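Local coordinates for protein bifunctional autolysin (PDB 6FXO) that probably cleaves the glycan strands of staphylococcal cell-wall peptidoglycan as a family 73 N-acetylglucosaminidase, at residues Lys61-Ile73 with Tyr228-Pro241. Sequence-based numbering, arbitrary orientation.
Sequences KYQFLRLDQPQNI and YDKIGEVGKYFDIP
Gln71 NE2 is gripped by two acceptors: it donates to Glu233 OE2 at 3.2 Å, in the amide plane and on the anti lone pair, and to the backbone Val234 O, while Gln71 OE1 takes a hydrogen bond from Tyr228 OH, which stands above the carbonyl plane. With CG anti to the backbone N (chi1 -152°), the extended chain carries this amide to the loop between helix 216-231 and strand 237-242 of this lysozyme-clan GH73 protein. Tyr228 OH is also hydrogen-bonded to Asn105 ND2, its stronger partner, and Lys236 NZ pairs with Glu233 OE2. On the Tyr228 side of this amide, Tyr62, Tyr228 and Phe238 make an aromatic cluster. The edge of Phe238 meets a face of Tyr62, planes 75° apart, and Leu65 CD1 lies over a face of Phe238 in a CH-pi contact. Tyr62 OH accepts a nearly straight bond from Gly235 N (2.8 Å). A single beta bridge joins Leu65 to Phe238, flanked by Asp239 N to Phe64 O (2.7 Å) and Arg66 N to Tyr237 O (2.8 Å). Beyond it, Arg66 holds Asp68 side-on through NE and NH2, in its guanidinium plane. Asp239 OD2, also paired with Lys197, meets Arg66 NH1 at 2.9 Å on its anti side.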
loop_
_atom_site.group_PDB
_atom_site.type_symbol
_atom_site.label_atom_id
_atom_site.label_comp_id
_atom_site.label_asym_id
_atom_site.label_seq_id
_atom_site.Cartn_x
_atom_site.Cartn_y
_atom_site.Cartn_z
ATOM N N LYS A 61 11.580 -5.460 -5.585
ATOM C CA LYS A 61 10.915 -4.920 -6.769
ATOM C C LYS A 61 9.413 -4.640 -6.542
ATOM O O LYS A 61 8.831 -3.961 -7.338
ATOM C CB LYS A 61 11.093 -5.784 -8.049
ATOM C CG LYS A 61 10.686 -7.281 -7.951
ATOM C CD LYS A 61 11.111 -8.072 -9.235
ATOM C CE LYS A 61 10.664 -9.533 -9.282
ATOM N NZ LYS A 61 11.117 -10.287 -10.513
ATOM N N TYR A 62 8.801 -5.131 -5.421
ATOM C CA TYR A 62 7.396 -4.850 -5.257
ATOM C C TYR A 62 7.028 -3.402 -5.071
ATOM O O TYR A 62 5.844 -3.094 -5.157
ATOM C CB TYR A 62 6.640 -5.922 -4.378
ATOM C CG TYR A 62 6.360 -7.240 -5.105
ATOM C CD1 TYR A 62 7.384 -8.142 -5.366
ATOM C CD2 TYR A 62 5.091 -7.542 -5.601
ATOM C CE1 TYR A 62 7.168 -9.293 -6.104
ATOM C CE2 TYR A 62 4.843 -8.732 -6.351
ATOM C CZ TYR A 62 5.879 -9.581 -6.580
ATOM O OH TYR A 62 5.621 -10.782 -7.203
ATOM N N GLN A 63 8.056 -2.494 -4.810
ATOM C CA GLN A 63 7.785 -1.081 -4.632
ATOM C C GLN A 63 7.418 -0.480 -5.987
ATOM O O GLN A 63 6.903 0.620 -6.047
ATOM C CB GLN A 63 8.945 -0.306 -3.965
ATOM C CG GLN A 63 10.279 -0.219 -4.699
ATOM C CD GLN A 63 11.286 0.118 -3.610
ATOM O OE1 GLN A 63 11.410 1.336 -3.177
ATOM N NE2 GLN A 63 12.014 -0.991 -3.128
ATOM N N PHE A 64 7.783 -1.175 -7.032
ATOM C CA PHE A 64 7.480 -0.758 -8.413
ATOM C C PHE A 64 6.192 -1.427 -8.951
ATOM O O PHE A 64 5.812 -1.190 -10.096
ATOM C CB PHE A 64 8.626 -0.932 -9.355
ATOM C CG PHE A 64 9.961 -0.480 -8.834
ATOM C CD1 PHE A 64 10.219 0.892 -8.552
ATOM C CD2 PHE A 64 10.961 -1.400 -8.583
ATOM C CE1 PHE A 64 11.406 1.256 -8.038
ATOM C CE2 PHE A 64 12.176 -0.993 -8.059
ATOM C CZ PHE A 64 12.395 0.329 -7.787
ATOM N N LEU A 65 5.565 -2.308 -8.148
ATOM C CA LEU A 65 4.341 -2.940 -8.627
ATOM C C LEU A 65 3.230 -1.823 -8.763
ATOM O O LEU A 65 3.086 -1.019 -7.852
ATOM C CB LEU A 65 3.830 -4.033 -7.624
ATOM C CG LEU A 65 2.485 -4.708 -7.896
ATOM C CD1 LEU A 65 2.652 -5.893 -8.973
ATOM C CD2 LEU A 65 1.758 -5.150 -6.585
ATOM N N ARG A 66 2.438 -1.806 -9.837
ATOM C CA ARG A 66 1.397 -0.799 -9.934
ATOM C C ARG A 66 0.121 -1.190 -9.176
ATOM O O ARG A 66 -0.537 -2.173 -9.456
ATOM C CB ARG A 66 1.047 -0.482 -11.424
ATOM C CG ARG A 66 2.137 0.199 -12.269
ATOM C CD ARG A 66 2.220 1.756 -12.173
ATOM N NE ARG A 66 1.028 2.358 -12.766
ATOM C CZ ARG A 66 0.947 2.934 -13.969
ATOM N NH1 ARG A 66 2.014 2.997 -14.752
ATOM N NH2 ARG A 66 -0.210 3.397 -14.409
ATOM N N LEU A 67 -0.161 -0.411 -8.140
ATOM C CA LEU A 67 -1.251 -0.482 -7.207
ATOM C C LEU A 67 -2.590 -0.032 -7.783
ATOM O O LEU A 67 -3.634 -0.274 -7.200
ATOM C CB LEU A 67 -0.794 0.410 -5.990
ATOM C CG LEU A 67 0.553 -0.046 -5.283
ATOM C CD1 LEU A 67 0.886 0.790 -4.092
ATOM C CD2 LEU A 67 0.341 -1.541 -4.726
ATOM N N ASP A 68 -2.549 0.692 -8.903
ATOM C CA ASP A 68 -3.738 1.185 -9.570
ATOM C C ASP A 68 -4.209 0.107 -10.551
ATOM O O ASP A 68 -5.222 0.263 -11.217
ATOM C CB ASP A 68 -3.441 2.533 -10.256
ATOM C CG ASP A 68 -2.293 2.489 -11.238
ATOM O OD1 ASP A 68 -1.252 1.902 -10.898
ATOM O OD2 ASP A 68 -2.403 3.119 -12.308
ATOM N N GLN A 69 -3.470 -1.007 -10.628
ATOM C CA GLN A 69 -3.886 -2.045 -11.554
ATOM C C GLN A 69 -4.306 -3.356 -11.010
ATOM O O GLN A 69 -3.489 -4.134 -10.549
ATOM C CB GLN A 69 -2.849 -2.295 -12.660
ATOM C CG GLN A 69 -3.543 -2.366 -14.037
ATOM C CD GLN A 69 -2.728 -1.849 -15.209
ATOM O OE1 GLN A 69 -2.371 -0.670 -15.260
ATOM N NE2 GLN A 69 -2.521 -2.675 -16.249
ATOM N N PRO A 70 -5.584 -3.625 -11.040
ATOM C CA PRO A 70 -6.034 -4.903 -10.548
ATOM C C PRO A 70 -5.467 -6.019 -11.410
ATOM O O PRO A 70 -5.200 -5.832 -12.586
ATOM C CB PRO A 70 -7.547 -4.836 -10.706
ATOM C CG PRO A 70 -7.851 -3.408 -10.723
ATOM C CD PRO A 70 -6.720 -2.794 -11.475
ATOM N N GLN A 71 -5.251 -7.118 -10.778
ATOM C CA GLN A 71 -4.743 -8.320 -11.347
ATOM C C GLN A 71 -5.935 -9.183 -11.170
ATOM O O GLN A 71 -6.694 -9.005 -10.230
ATOM C CB GLN A 71 -3.606 -8.868 -10.495
ATOM C CG GLN A 71 -2.611 -9.669 -11.293
ATOM C CD GLN A 71 -1.473 -10.129 -10.424
ATOM O OE1 GLN A 71 -0.621 -9.355 -10.018
ATOM N NE2 GLN A 71 -1.422 -11.385 -10.105
ATOM N N ASN A 72 -6.123 -10.095 -12.036
ATOM C CA ASN A 72 -7.298 -10.942 -11.859
ATOM C C ASN A 72 -6.975 -12.116 -11.002
ATOM O O ASN A 72 -7.042 -13.242 -11.473
ATOM C CB ASN A 72 -7.843 -11.393 -13.190
ATOM C CG ASN A 72 -8.124 -10.209 -14.044
ATOM O OD1 ASN A 72 -9.029 -9.439 -13.721
ATOM N ND2 ASN A 72 -7.415 -9.991 -15.138
ATOM N N ILE A 73 -6.624 -11.877 -9.741
ATOM C CA ILE A 73 -6.310 -13.053 -8.935
ATOM C C ILE A 73 -7.598 -13.848 -8.715
ATOM O O ILE A 73 -8.657 -13.258 -8.527
ATOM C CB ILE A 73 -5.552 -12.672 -7.630
ATOM C CG1 ILE A 73 -4.452 -11.644 -7.976
ATOM C CG2 ILE A 73 -4.891 -13.917 -7.008
ATOM C CD1 ILE A 73 -3.609 -11.192 -6.783
ATOM N N TYR A 228 1.742 -11.764 -1.420
ATOM C CA TYR A 228 1.698 -12.402 -2.705
ATOM C C TYR A 228 2.076 -13.848 -2.605
ATOM O O TYR A 228 1.455 -14.644 -3.281
ATOM C CB TYR A 228 2.639 -11.745 -3.758
ATOM C CG TYR A 228 1.916 -10.771 -4.641
ATOM C CD1 TYR A 228 1.876 -9.399 -4.329
ATOM C CD2 TYR A 228 1.252 -11.210 -5.794
ATOM C CE1 TYR A 228 1.176 -8.499 -5.144
ATOM C CE2 TYR A 228 0.536 -10.326 -6.596
ATOM C CZ TYR A 228 0.500 -8.978 -6.274
ATOM O OH TYR A 228 -0.199 -8.138 -7.113
ATOM N N ASP A 229 3.076 -14.173 -1.827
ATOM C CA ASP A 229 3.501 -15.546 -1.667
ATOM C C ASP A 229 2.495 -16.396 -0.907
ATOM O O ASP A 229 2.385 -17.567 -1.177
ATOM C CB ASP A 229 4.875 -15.653 -0.979
ATOM C CG ASP A 229 6.003 -14.958 -1.708
ATOM O OD1 ASP A 229 6.029 -15.017 -2.954
ATOM O OD2 ASP A 229 6.915 -14.438 -1.032
ATOM N N LYS A 230 1.785 -15.790 0.041
ATOM C CA LYS A 230 0.815 -16.537 0.828
ATOM C C LYS A 230 -0.333 -16.819 -0.010
ATOM O O LYS A 230 -0.878 -17.906 0.053
ATOM C CB LYS A 230 0.364 -15.756 2.081
ATOM C CG LYS A 230 1.114 -16.212 3.336
ATOM C CD LYS A 230 0.272 -16.277 4.612
ATOM C CE LYS A 230 1.046 -16.603 5.872
ATOM N NZ LYS A 230 0.173 -16.593 7.087
ATOM N N ILE A 231 -0.738 -15.823 -0.766
ATOM C CA ILE A 231 -1.842 -15.912 -1.644
ATOM C C ILE A 231 -1.623 -16.849 -2.738
ATOM O O ILE A 231 -2.557 -17.508 -3.115
ATOM C CB ILE A 231 -2.182 -14.528 -2.194
ATOM C CG1 ILE A 231 -3.016 -13.751 -1.216
ATOM C CG2 ILE A 231 -2.921 -14.654 -3.491
ATOM C CD1 ILE A 231 -3.016 -12.307 -1.629
ATOM N N GLY A 232 -0.438 -16.997 -3.225
ATOM C CA GLY A 232 -0.300 -17.945 -4.312
ATOM C C GLY A 232 -0.069 -17.346 -5.667
ATOM O O GLY A 232 -0.254 -17.993 -6.686
ATOM N N GLU A 233 0.300 -16.106 -5.697
ATOM C CA GLU A 233 0.568 -15.424 -6.926
ATOM C C GLU A 233 1.794 -14.570 -6.828
ATOM O O GLU A 233 2.424 -14.478 -5.789
ATOM C CB GLU A 233 -0.621 -14.550 -7.369
ATOM C CG GLU A 233 -0.683 -14.353 -8.883
ATOM C CD GLU A 233 -1.870 -15.010 -9.568
ATOM O OE1 GLU A 233 -1.922 -16.244 -9.610
ATOM O OE2 GLU A 233 -2.703 -14.280 -10.110
ATOM N N VAL A 234 2.116 -13.944 -7.946
ATOM C CA VAL A 234 3.230 -13.035 -8.217
ATOM C C VAL A 234 2.700 -11.790 -9.023
ATOM O O VAL A 234 1.688 -11.891 -9.720
ATOM C CB VAL A 234 4.308 -13.792 -9.047
ATOM C CG1 VAL A 234 5.468 -12.874 -9.403
ATOM C CG2 VAL A 234 4.807 -15.028 -8.306
ATOM N N GLY A 235 3.365 -10.608 -8.890
ATOM C CA GLY A 235 2.932 -9.415 -9.619
ATOM C C GLY A 235 3.198 -9.446 -11.108
ATOM O O GLY A 235 4.137 -10.079 -11.566
ATOM N N LYS A 236 2.417 -8.752 -11.841
ATOM C CA LYS A 236 2.552 -8.680 -13.286
ATOM C C LYS A 236 2.764 -7.325 -13.905
ATOM O O LYS A 236 3.233 -7.275 -15.032
ATOM C CB LYS A 236 1.295 -9.298 -13.936
ATOM C CG LYS A 236 1.297 -10.820 -14.043
ATOM C CD LYS A 236 0.105 -11.421 -13.291
ATOM C CE LYS A 236 -0.083 -12.905 -13.513
ATOM N NZ LYS A 236 -1.113 -13.486 -12.595
ATOM N N TYR A 237 2.420 -6.243 -13.200
ATOM C CA TYR A 237 2.589 -4.907 -13.741
ATOM C C TYR A 237 3.505 -4.102 -12.910
ATOM O O TYR A 237 3.215 -3.786 -11.720
ATOM C CB TYR A 237 1.231 -4.198 -13.981
ATOM C CG TYR A 237 0.246 -5.018 -14.790
ATOM C CD1 TYR A 237 0.277 -5.012 -16.181
ATOM C CD2 TYR A 237 -0.709 -5.804 -14.166
ATOM C CE1 TYR A 237 -0.612 -5.773 -16.925
ATOM C CE2 TYR A 237 -1.607 -6.569 -14.902
ATOM C CZ TYR A 237 -1.556 -6.551 -16.281
ATOM O OH TYR A 237 -2.438 -7.312 -17.012
ATOM N N PHE A 238 4.640 -3.765 -13.539
ATOM C CA PHE A 238 5.615 -2.980 -12.773
ATOM C C PHE A 238 6.003 -1.708 -13.455
ATOM O O PHE A 238 5.824 -1.561 -14.652
ATOM C CB PHE A 238 6.815 -3.905 -12.452
ATOM C CG PHE A 238 6.539 -5.113 -11.587
ATOM C CD1 PHE A 238 5.975 -6.288 -12.147
ATOM C CD2 PHE A 238 6.909 -5.153 -10.258
ATOM C CE1 PHE A 238 5.801 -7.443 -11.374
ATOM C CE2 PHE A 238 6.746 -6.316 -9.480
ATOM C CZ PHE A 238 6.184 -7.452 -10.043
ATOM N N ASP A 239 6.591 -0.752 -12.671
ATOM C CA ASP A 239 6.992 0.566 -13.216
ATOM C C ASP A 239 8.203 1.043 -12.469
ATOM O O ASP A 239 8.078 1.445 -11.326
ATOM C CB ASP A 239 5.835 1.548 -12.918
ATOM C CG ASP A 239 5.790 2.885 -13.645
ATOM O OD1 ASP A 239 6.871 3.453 -13.920
ATOM O OD2 ASP A 239 4.674 3.426 -13.819
ATOM N N ILE A 240 9.358 1.008 -13.127
ATOM C CA ILE A 240 10.636 1.388 -12.630
ATOM C C ILE A 240 11.257 2.700 -13.171
ATOM O O ILE A 240 11.521 2.842 -14.363
ATOM C CB ILE A 240 11.571 0.160 -12.877
ATOM C CG1 ILE A 240 10.930 -1.150 -12.322
ATOM C CG2 ILE A 240 12.951 0.374 -12.266
ATOM C CD1 ILE A 240 11.695 -2.439 -12.713
ATOM N N PRO A 241 11.401 3.692 -12.306
ATOM C CA PRO A 241 12.011 4.966 -12.729
ATOM C C PRO A 241 13.459 4.739 -13.148
ATOM O O PRO A 241 14.102 3.908 -12.506
ATOM C CB PRO A 241 11.977 5.825 -11.458
ATOM C CG PRO A 241 10.872 5.228 -10.617
ATOM C CD PRO A 241 10.956 3.744 -10.892
#